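Local coordinates for protein choline dehydrogenase and related flavoproteins (Aspergillus oryzae, PDB 3Q9T) that acts as a formate oxidase of the glucose-methanol-choline oxidoreductase family and carries 8-formyl-FAD at its catalytic site, at residues 100-105 and 186-191; 128-133 and 146-151. All coordinates share one frame; numbering follows the deposited sequence.

Contact 1 of 2, residues 100-105 and 186-191; sequences TWVPGH and ENIYDG. With FAY ([(2R,3S,4R,5R)-5-(6-amino-9H-purin-9-yl)-3,4-dihydroxytetrahydrofuran-2-yl]methyl (2R,3S,4S)-5-(8-formyl-7-methyl-2,4-dioxo-3,4-dihydrobenzo[g]pteridin-10(2H)-yl)-2,3,4-trihydroxypentyl dihydrogen diphosphate), chain D.
Y189 meets P103 and W101 along one side of its ring. From CB, which continues into the ring with CG anti to the carbonyl carbon (chi1 -51°), the side chain runs back toward residues 100-105. Its CD1 packs on P103 CD at 3.7 Å, the two side chains crossing at about a right angle. Y189 CE1 comes next, 3.9 Å from W101 O, which lies in the ring plane at the edge. At the tip, OH shares water 1 with that same carbonyl: the water donates to W101 O at 2.6 Å and lies 2.9 Å from Y189 OH. Tyrosine suits the place because its ring carbons give the proline an apolar partner while its hydroxyl reaches the bridging water. I188 CG1 lies over one ring face, and I188 CD1 ends against V102 CG2 at 3.7 Å, two branched side chains meeting by their methyls.

Between the backbones, water does the joining. Water 2 accepts from G104 N and is hydrogen-bonded to I188 O; water 3 accepts from G191 N at 2.7 Å and also lies within hydrogen-bonding distance of I188 O and G104 O. G191 O sits 3.2 Å above the H105 ring, over its centre, while H105 ND1 caps A107 N at the start of helix 106-110. G104 and G191 both have positive phi, which suits glycine. The Asx turn, Y189 N to N187 OD1, shapes the loop that presents the tyrosine.

T100 O accepts from flavin N3 at 3.0 Å, so this wall of the FAD site continues directly into the contact. Strand 100-101 pairs with strand 195-204, whose C200 also touches Y189; F358 of strand 353-358 packs on V102 and I188, and N556 of helix 555-572 on W101 and P103.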
ATOM      1  N   THR A 100      19.692  15.546  13.171  1.00 18.38           N
ATOM      2  CA  THR A 100      20.799  14.746  13.682  1.00 20.10           C
ATOM      3  C   THR A 100      22.023  14.805  12.774  1.00 21.81           C
ATOM      4  O   THR A 100      21.921  14.759  11.547  1.00 19.66           O
ATOM      5  CB  THR A 100      20.427  13.286  13.935  1.00 23.13           C
ATOM      6  OG1 THR A 100      19.104  13.205  14.485  1.00 22.98           O
ATOM      7  CG2 THR A 100      21.410  12.676  14.928  1.00 17.01           C
ATOM      8  N   TRP A 101      23.184  14.938  13.405  1.00 20.61           N
ATOM      9  CA  TRP A 101      24.440  15.123  12.698  1.00 17.49           C
ATOM     10  C   TRP A 101      25.405  14.083  13.202  1.00 18.33           C
ATOM     11  O   TRP A 101      25.923  14.199  14.318  1.00 18.09           O
ATOM     12  CB  TRP A 101      24.984  16.513  12.969  1.00 18.61           C
ATOM     13  CG  TRP A 101      26.283  16.837  12.283  1.00 17.81           C
ATOM     14  CD1 TRP A 101      27.535  16.655  12.783  1.00 12.52           C
ATOM     15  CD2 TRP A 101      26.450  17.448  10.990  1.00 18.42           C
ATOM     16  NE1 TRP A 101      28.475  17.105  11.884  1.00 16.21           N
ATOM     17  CE2 TRP A 101      27.836  17.596  10.776  1.00 15.77           C
ATOM     18  CE3 TRP A 101      25.562  17.873   9.994  1.00 15.73           C
ATOM     19  CZ2 TRP A 101      28.357  18.148   9.609  1.00 15.97           C
ATOM     20  CZ3 TRP A 101      26.078  18.421   8.837  1.00 21.09           C
ATOM     21  CH2 TRP A 101      27.465  18.555   8.650  1.00 17.57           C
ATOM     22  N   VAL A 102      25.648  13.077  12.365  1.00 13.54           N
ATOM     23  CA  VAL A 102      26.392  11.899  12.760  1.00 15.07           C
ATOM     24  C   VAL A 102      26.995  11.281  11.494  1.00 19.91           C
ATOM     25  O   VAL A 102      26.298  11.087  10.513  1.00 19.80           O
ATOM     26  CB  VAL A 102      25.463  10.913  13.528  1.00 20.65           C
ATOM     27  CG1 VAL A 102      24.198  10.622  12.709  1.00 20.81           C
ATOM     28  CG2 VAL A 102      26.191   9.630  13.900  1.00 13.43           C
ATOM     29  N   PRO A 103      28.315  11.031  11.493  1.00 21.92           N
ATOM     30  CA  PRO A 103      28.982  10.608  10.258  1.00 21.12           C
ATOM     31  C   PRO A 103      28.807   9.138   9.901  1.00 25.11           C
ATOM     32  O   PRO A 103      28.523   8.841   8.738  1.00 19.41           O
ATOM     33  CB  PRO A 103      30.462  10.880  10.554  1.00 20.77           C
ATOM     34  CG  PRO A 103      30.569  10.690  12.037  1.00 20.70           C
ATOM     35  CD  PRO A 103      29.275  11.270  12.585  1.00 18.39           C
ATOM     36  N   GLY A 104      29.004   8.238  10.867  1.00 20.45           N
ATOM     37  CA  GLY A 104      29.020   6.821  10.579  1.00 20.80           C
ATOM     38  C   GLY A 104      30.324   6.123  10.945  1.00 27.09           C
ATOM     39  O   GLY A 104      31.251   6.732  11.470  1.00 25.80           O
ATOM     40  N   HIS A 105      30.402   4.836  10.637  1.00 17.12           N
ATOM     41  CA  HIS A 105      31.459   3.991  11.156  1.00 26.56           C
ATOM     42  C   HIS A 105      32.619   3.934  10.169  1.00 24.12           C
ATOM     43  O   HIS A 105      32.414   3.817   8.974  1.00 20.01           O
ATOM     44  CB  HIS A 105      30.905   2.596  11.444  1.00 22.65           C
ATOM     45  CG  HIS A 105      31.804   1.741  12.278  1.00 23.86           C
ATOM     46  ND1 HIS A 105      32.861   1.034  11.749  1.00 19.20           N
ATOM     47  CD2 HIS A 105      31.788   1.458  13.606  1.00 23.03           C
ATOM     48  CE1 HIS A 105      33.460   0.354  12.713  1.00 21.27           C
ATOM     49  NE2 HIS A 105      32.829   0.595  13.849  1.00 20.53           N
ATOM     50  N   GLU A 186      30.392   9.308  23.899  1.00 24.59           N
ATOM     51  CA  GLU A 186      30.222  10.696  23.474  1.00 21.93           C
ATOM     52  C   GLU A 186      30.960  11.006  22.178  1.00 27.45           C
ATOM     53  O   GLU A 186      30.467  11.757  21.326  1.00 30.57           O
ATOM     54  CB  GLU A 186      30.637  11.668  24.583  1.00 24.57           C
ATOM     55  CG  GLU A 186      29.666  11.722  25.749  1.00 27.11           C
ATOM     56  CD  GLU A 186      28.198  11.869  25.319  1.00 33.96           C
ATOM     57  OE1 GLU A 186      27.908  12.342  24.193  1.00 26.80           O
ATOM     58  OE2 GLU A 186      27.321  11.497  26.119  1.00 27.16           O
ATOM     59  N   ASN A 187      32.142  10.428  22.021  1.00 25.07           N
ATOM     60  CA  ASN A 187      32.862  10.583  20.773  1.00 24.21           C
ATOM     61  C   ASN A 187      32.495   9.539  19.728  1.00 27.31           C
ATOM     62  O   ASN A 187      33.103   8.477  19.665  1.00 25.18           O
ATOM     63  CB  ASN A 187      34.380  10.575  20.973  1.00 26.61           C
ATOM     64  CG  ASN A 187      35.112  10.804  19.666  1.00 30.10           C
ATOM     65  OD1 ASN A 187      34.497  11.257  18.693  1.00 25.69           O
ATOM     66  ND2 ASN A 187      36.409  10.483  19.617  1.00 24.22           N
ATOM     67  N   ILE A 188      31.521   9.862  18.885  1.00 27.17           N
ATOM     68  CA  ILE A 188      31.150   8.974  17.785  1.00 22.28           C
ATOM     69  C   ILE A 188      31.587   9.579  16.439  1.00 26.16           C
ATOM     70  O   ILE A 188      30.957   9.356  15.401  1.00 20.97           O
ATOM     71  CB  ILE A 188      29.625   8.697  17.800  1.00 21.67           C
ATOM     72  CG1 ILE A 188      28.840  10.009  17.677  1.00 15.50           C
ATOM     73  CG2 ILE A 188      29.229   8.014  19.104  1.00 16.03           C
ATOM     74  CD1 ILE A 188      27.374   9.817  17.393  1.00 14.39           C
ATOM     75  N   TYR A 189      32.679  10.340  16.456  1.00 21.30           N
ATOM     76  CA  TYR A 189      33.077  11.108  15.277  1.00 20.48           C
ATOM     77  C   TYR A 189      34.420  10.675  14.699  1.00 26.25           C
ATOM     78  O   TYR A 189      34.848  11.209  13.680  1.00 28.80           O
ATOM     79  CB  TYR A 189      33.035  12.607  15.586  1.00 18.73           C
ATOM     80  CG  TYR A 189      31.708  12.975  16.190  1.00 18.27           C
ATOM     81  CD1 TYR A 189      30.602  13.207  15.384  1.00 21.14           C
ATOM     82  CD2 TYR A 189      31.532  13.000  17.563  1.00 23.65           C
ATOM     83  CE1 TYR A 189      29.356  13.492  15.929  1.00 17.58           C
ATOM     84  CE2 TYR A 189      30.290  13.291  18.124  1.00 28.53           C
ATOM     85  CZ  TYR A 189      29.200  13.532  17.295  1.00 22.17           C
ATOM     86  OH  TYR A 189      27.959  13.812  17.832  1.00 18.70           O
ATOM     87  N   ASP A 190      35.059   9.688  15.327  1.00 15.39           N
ATOM     88  CA  ASP A 190      36.323   9.158  14.828  1.00 22.75           C
ATOM     89  C   ASP A 190      36.256   7.718  14.347  1.00 27.52           C
ATOM     90  O   ASP A 190      37.272   7.014  14.352  1.00 29.78           O
ATOM     91  CB  ASP A 190      37.420   9.285  15.883  1.00 22.94           C
ATOM     92  CG  ASP A 190      37.855  10.707  16.078  1.00 31.13           C
ATOM     93  OD1 ASP A 190      38.054  11.409  15.060  1.00 35.81           O
ATOM     94  OD2 ASP A 190      37.973  11.133  17.244  1.00 33.47           O
ATOM     95  N   GLY A 191      35.067   7.278  13.946  1.00 20.58           N
ATOM     96  CA  GLY A 191      34.906   5.961  13.357  1.00 20.15           C
ATOM     97  C   GLY A 191      34.339   4.891  14.262  1.00 23.68           C
ATOM     98  O   GLY A 191      34.018   3.791  13.804  1.00 23.57           O
TER
HETATM   99  P   FAY D 600      20.608  15.818  -1.116  1.00 20.09           P
HETATM  100  N1  FAY D 600      19.585  12.913   7.699  1.00 18.46           N
HETATM  101  C2  FAY D 600      20.249  13.193   8.892  1.00 22.42           C
HETATM  102  O2  FAY D 600      21.473  13.210   8.924  1.00 21.13           O
HETATM  103  N3  FAY D 600      19.597  13.897   9.882  1.00 25.79           N
HETATM  104  C4  FAY D 600      18.229  13.810   9.960  1.00 28.72           C
HETATM  105  O4  FAY D 600      17.723  13.745  11.096  1.00 23.69           O
HETATM  106  N5  FAY D 600      16.171  13.443   8.810  1.00 21.58           N
HETATM  107  C6  FAY D 600      14.139  13.636   7.646  1.00 24.40           C
HETATM  108  C7  FAY D 600      13.418  13.751   6.470  1.00 21.72           C
HETATM  109  C8  FAY D 600      14.087  13.685   5.244  1.00 20.79           C
HETATM  110  O8  FAY D 600      13.899  14.149   2.955  1.00 19.63           O
HETATM  111  C9  FAY D 600      15.487  13.629   5.223  1.00 16.48           C
HETATM  112  PA  FAY D 600      18.165  17.211  -1.430  1.00 14.25           P
HETATM  113  C1' FAY D 600      18.392  13.201   5.082  1.00 24.93           C
HETATM  114  C10 FAY D 600      18.218  13.045   7.624  1.00 18.45           C
HETATM  115  N10 FAY D 600      17.586  13.163   6.383  1.00 19.96           N
HETATM  116  N1A FAY D 600      13.782  20.651 -10.840  1.00 15.27           N
HETATM  117  O1A FAY D 600      16.755  16.721  -1.443  1.00 23.36           O
HETATM  118  C1B FAY D 600      15.689  20.038  -5.986  1.00 19.89           C
HETATM  119  O1P FAY D 600      21.473  17.014  -1.434  1.00 19.08           O
HETATM  120  C2' FAY D 600      18.931  14.618   4.779  1.00 17.40           C
HETATM  121  O2' FAY D 600      17.902  15.512   5.008  1.00 19.25           O
HETATM  122  C2A FAY D 600      14.341  21.617 -10.025  1.00 16.55           C
HETATM  123  O2A FAY D 600      18.573  17.859  -0.142  1.00 19.13           O
HETATM  124  C2B FAY D 600      14.903  19.750  -4.720  1.00 19.89           C
HETATM  125  O2B FAY D 600      13.838  20.658  -4.504  1.00 15.16           O
HETATM  126  O2P FAY D 600      21.189  14.550  -1.713  1.00 19.13           O
HETATM  127  C3' FAY D 600      19.628  14.979   3.426  1.00 28.07           C
HETATM  128  O3' FAY D 600      19.305  16.260   2.891  1.00 19.81           O
HETATM  129  N3A FAY D 600      14.798  21.290  -8.758  1.00 19.60           N
HETATM  130  C3B FAY D 600      15.975  19.903  -3.663  1.00 19.81           C
HETATM  131  O3B FAY D 600      16.115  21.269  -3.361  1.00 17.67           O
HETATM  132  O3P FAY D 600      19.151  16.008  -1.778  1.00 18.13           O
HETATM  133  C4' FAY D 600      19.452  13.976   2.314  1.00 24.13           C
HETATM  134  O4' FAY D 600      19.783  12.711   2.880  1.00 20.95           O
HETATM  135  C4A FAY D 600      14.700  20.009  -8.320  1.00 19.34           C
HETATM  136  C4B FAY D 600      17.238  19.477  -4.369  1.00 18.64           C
HETATM  137  O4B FAY D 600      16.948  19.457  -5.757  1.00 18.15           O
HETATM  138  C4X FAY D 600      17.541  13.372   8.814  1.00 26.10           C
HETATM  139  C5' FAY D 600      20.352  14.328   1.105  1.00 26.42           C
HETATM  140  O5' FAY D 600      20.310  15.622   0.484  1.00 23.62           O
HETATM  141  C5A FAY D 600      14.150  19.020  -9.131  1.00 21.79           C
HETATM  142  C5B FAY D 600      17.711  18.120  -3.887  1.00 17.68           C
HETATM  143  O5B FAY D 600      18.320  18.297  -2.631  1.00 19.03           O
HETATM  144  C5X FAY D 600      15.503  13.360   7.608  1.00 28.26           C
HETATM  145  C6A FAY D 600      13.679  19.342 -10.402  1.00 25.55           C
HETATM  146  N6A FAY D 600      13.058  18.413 -11.144  1.00 22.15           N
HETATM  147  N7A FAY D 600      14.185  17.856  -8.450  1.00 20.75           N
HETATM  148  C7M FAY D 600      11.911  13.752   6.558  1.00 18.34           C
HETATM  149  C8A FAY D 600      14.749  18.069  -7.242  1.00 14.35           C
HETATM  150  C8M FAY D 600      13.378  14.192   4.047  1.00 20.01           C
HETATM  151  C9A FAY D 600      16.210  13.416   6.395  1.00 19.63           C
HETATM  152  N9A FAY D 600      15.065  19.393  -7.148  1.00 22.10           N
HETATM  153  O   HOH W   1      25.387  13.165  16.694  1.00 14.97           O
HETATM  154  O   HOH W   2      29.364   7.860  13.755  1.00 22.61           O
HETATM  155  O   HOH W   3      32.546   8.317  13.619  1.00 23.74           O

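Contact 2 of 2, residues 128-133 and 146-151; sequences YLRKSA and LEKIGG
The guanidinium of R130 has K148 CG over one face, and water 5 lies in its plane at the edge. That water accepts from R130 NH1 at 3.2 Å and makes a weak bond to K148 O, so it links the rim of the flat group to the opposing backbone. K148 CD also lies close, 3.7 Å from R130 NH1, as the two long side chains cross obliquely.

The arginine stem does the rest of the packing. Extended from CG to NE, it lays CD 3.2 Å from K148 O and CB 3.5 Å from I149 O, passing along the end of the 3-10 segment 146-149. Arginine suits this path: its methylenes can lie against backbone while the charged end goes on to D190.

Main-chain bonds close the junction. G151 N donates to R130 O at 2.9 Å, with an N-H...O angle of 147°, and A133 N reaches the same oxygen from the opposite face of the carbonyl plane. A second water, water 4, donates to L129 O and to I149 O. A beta carbon on G151 would point at R130 O and K131 CA, with little room, and glycine avoids this; G150 CA comes within 3.3 Å of A133 O. Helix 122-131 thus meets the loop between strands 133-136 and 155-159, and the I149 side chain packs on I157 and Y135.

R130 NH2 and K148 NZ stand 5.4 Å apart, but D190 serves both: its OD1 forms a salt bridge with the arginine and its OD2 with the lysine. The shared carboxylate probably offsets the repulsion of the two like charges and favours the charged lysine and carboxylate.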
ATOM      1  N   TYR A 128      36.394  16.374   5.239  1.00 22.33           N
ATOM      2  CA  TYR A 128      35.175  16.689   4.507  1.00 25.49           C
ATOM      3  C   TYR A 128      33.915  16.470   5.355  1.00 20.59           C
ATOM      4  O   TYR A 128      32.925  17.183   5.179  1.00 24.07           O
ATOM      5  CB  TYR A 128      35.124  15.932   3.164  1.00 26.24           C
ATOM      6  CG  TYR A 128      36.224  16.364   2.211  1.00 22.27           C
ATOM      7  CD1 TYR A 128      36.331  17.690   1.797  1.00 21.19           C
ATOM      8  CD2 TYR A 128      37.170  15.455   1.743  1.00 23.92           C
ATOM      9  CE1 TYR A 128      37.357  18.102   0.941  1.00 19.38           C
ATOM     10  CE2 TYR A 128      38.203  15.858   0.887  1.00 20.92           C
ATOM     11  CZ  TYR A 128      38.286  17.179   0.493  1.00 25.98           C
ATOM     12  OH  TYR A 128      39.292  17.567  -0.368  1.00 21.50           O
ATOM     13  N   LEU A 129      33.962  15.507   6.284  1.00 18.02           N
ATOM     14  CA  LEU A 129      32.862  15.294   7.241  1.00 19.53           C
ATOM     15  C   LEU A 129      32.745  16.448   8.253  1.00 19.20           C
ATOM     16  O   LEU A 129      31.733  16.599   8.934  1.00 19.53           O
ATOM     17  CB  LEU A 129      33.026  13.957   7.982  1.00 14.11           C
ATOM     18  CG  LEU A 129      32.745  12.706   7.149  1.00 22.19           C
ATOM     19  CD1 LEU A 129      33.386  11.462   7.746  1.00 15.74           C
ATOM     20  CD2 LEU A 129      31.226  12.519   6.942  1.00 17.23           C
ATOM     21  N   ARG A 130      33.787  17.265   8.352  1.00 19.45           N
ATOM     22  CA  ARG A 130      33.808  18.316   9.357  1.00 15.36           C
ATOM     23  C   ARG A 130      33.773  19.724   8.759  1.00 22.43           C
ATOM     24  O   ARG A 130      33.387  20.685   9.425  1.00 21.13           O
ATOM     25  CB  ARG A 130      35.023  18.114  10.252  1.00 20.73           C
ATOM     26  CG  ARG A 130      34.959  16.770  10.961  1.00 27.54           C
ATOM     27  CD  ARG A 130      36.229  16.419  11.721  1.00 24.29           C
ATOM     28  NE  ARG A 130      36.064  15.145  12.415  1.00 25.32           N
ATOM     29  CZ  ARG A 130      36.976  14.607  13.212  1.00 28.61           C
ATOM     30  NH1 ARG A 130      38.135  15.239  13.423  1.00 20.22           N
ATOM     31  NH2 ARG A 130      36.724  13.442  13.798  1.00 19.08           N
ATOM     32  N   LYS A 131      34.135  19.843   7.488  1.00 19.17           N
ATOM     33  CA  LYS A 131      34.304  21.164   6.889  1.00 22.95           C
ATOM     34  C   LYS A 131      33.069  22.074   6.943  1.00 25.02           C
ATOM     35  O   LYS A 131      33.200  23.281   7.156  1.00 22.75           O
ATOM     36  CB  LYS A 131      34.811  21.039   5.449  1.00 23.55           C
ATOM     37  CG  LYS A 131      35.427  22.326   4.900  1.00 32.42           C
ATOM     38  CD  LYS A 131      36.032  22.114   3.515  1.00 34.48           C
ATOM     39  CE  LYS A 131      36.556  23.409   2.910  1.00 30.91           C
ATOM     40  NZ  LYS A 131      37.179  23.138   1.589  1.00 32.40           N
ATOM     41  N   SER A 132      31.879  21.509   6.737  1.00 19.19           N
ATOM     42  CA  SER A 132      30.664  22.313   6.623  1.00 14.87           C
ATOM     43  C   SER A 132      30.232  22.983   7.933  1.00 19.26           C
ATOM     44  O   SER A 132      29.509  23.976   7.929  1.00 17.57           O
ATOM     45  CB  SER A 132      29.501  21.448   6.112  1.00 16.45           C
ATOM     46  OG  SER A 132      29.885  20.676   4.990  1.00 20.99           O
ATOM     47  N   ALA A 133      30.655  22.408   9.054  1.00 21.68           N
ATOM     48  CA  ALA A 133      30.100  22.752  10.353  1.00 19.65           C
ATOM     49  C   ALA A 133      30.999  23.688  11.160  1.00 23.16           C
ATOM     50  O   ALA A 133      32.230  23.594  11.100  1.00 20.08           O
ATOM     51  CB  ALA A 133      29.835  21.461  11.163  1.00 18.43           C
ATOM     52  N   LEU A 146      35.693  17.358  21.569  1.00 29.91           N
ATOM     53  CA  LEU A 146      34.625  17.286  20.571  1.00 25.14           C
ATOM     54  C   LEU A 146      34.534  18.535  19.703  1.00 29.44           C
ATOM     55  O   LEU A 146      33.771  18.570  18.730  1.00 24.27           O
ATOM     56  CB  LEU A 146      33.274  17.042  21.244  1.00 24.10           C
ATOM     57  CG  LEU A 146      32.696  15.628  21.268  1.00 36.84           C
ATOM     58  CD1 LEU A 146      33.715  14.535  20.969  1.00 26.99           C
ATOM     59  CD2 LEU A 146      32.010  15.385  22.598  1.00 38.89           C
ATOM     60  N   GLU A 147      35.308  19.569  20.024  1.00 30.28           N
ATOM     61  CA  GLU A 147      35.218  20.756  19.180  1.00 30.00           C
ATOM     62  C   GLU A 147      35.855  20.541  17.805  1.00 21.57           C
ATOM     63  O   GLU A 147      35.639  21.322  16.871  1.00 28.18           O
ATOM     64  CB  GLU A 147      35.676  22.040  19.894  1.00 43.36           C
ATOM     65  CG  GLU A 147      37.142  22.162  20.214  1.00 47.82           C
ATOM     66  CD  GLU A 147      37.434  23.444  20.992  1.00 61.16           C
ATOM     67  OE1 GLU A 147      37.635  24.502  20.336  1.00 54.77           O
ATOM     68  OE2 GLU A 147      37.440  23.386  22.251  1.00 45.43           O
ATOM     69  N   LYS A 148      36.589  19.442  17.669  1.00 26.61           N
ATOM     70  CA  LYS A 148      37.178  19.074  16.383  1.00 28.89           C
ATOM     71  C   LYS A 148      36.131  18.660  15.341  1.00 32.04           C
ATOM     72  O   LYS A 148      36.471  18.455  14.166  1.00 28.02           O
ATOM     73  CB  LYS A 148      38.135  17.908  16.564  1.00 26.03           C
ATOM     74  CG  LYS A 148      37.415  16.599  16.840  1.00 27.38           C
ATOM     75  CD  LYS A 148      38.405  15.485  17.135  1.00 28.35           C
ATOM     76  CE  LYS A 148      37.759  14.419  18.016  1.00 42.48           C
ATOM     77  NZ  LYS A 148      38.763  13.670  18.827  1.00 30.84           N
ATOM     78  N   ILE A 149      34.871  18.504  15.749  1.00 26.21           N
ATOM     79  CA  ILE A 149      33.874  18.074  14.773  1.00 24.08           C
ATOM     80  C   ILE A 149      33.392  19.208  13.878  1.00 25.85           C
ATOM     81  O   ILE A 149      32.814  18.953  12.833  1.00 23.66           O
ATOM     82  CB  ILE A 149      32.698  17.269  15.371  1.00 23.12           C
ATOM     83  CG1 ILE A 149      31.708  18.162  16.101  1.00 19.29           C
ATOM     84  CG2 ILE A 149      33.203  16.169  16.275  1.00 31.53           C
ATOM     85  CD1 ILE A 149      30.478  17.386  16.542  1.00 26.65           C
ATOM     86  N   GLY A 150      33.684  20.449  14.269  1.00 31.00           N
ATOM     87  CA  GLY A 150      33.423  21.611  13.429  1.00 28.28           C
ATOM     88  C   GLY A 150      34.679  22.239  12.823  1.00 27.68           C
ATOM     89  O   GLY A 150      35.554  22.712  13.539  1.00 28.78           O
ATOM     90  N   GLY A 151      34.756  22.263  11.495  1.00 27.61           N
ATOM     91  CA  GLY A 151      35.917  22.796  10.796  1.00 18.54           C
ATOM     92  C   GLY A 151      35.822  24.284  10.457  1.00 29.41           C
ATOM     93  O   GLY A 151      36.734  24.833   9.839  1.00 29.93           O
TER
HETATM   94  O   HOH W   4      31.315  16.837  11.731  1.00 20.64           O
HETATM   95  O   HOH W   5      39.258  18.035  12.409  1.00 30.76           O

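How the contacts relate
From the N terminus, the chain first passes through 100-105, leaves strand 100-101 and enters helices 106-110, 113-116 and 122-131. The end of the last begins contact 2, which closes a short loop across strand 133-136 when the chain returns at 146-151. Strand 155-159 and helix 167-179 follow before 186-191 comes back to 100-105, so contact 1 closes the longer loop and contact 2 is nested in it. The centres are about 11 Å apart, and the two touch: Y189 O probably accepts a hydrogen bond from R130 NH2, and Y189 CG packs on I149 CG2 at 3.5 Å. Together they tie helix 122-131 and its following loop to strand 100-101, whose T100 binds the flavin.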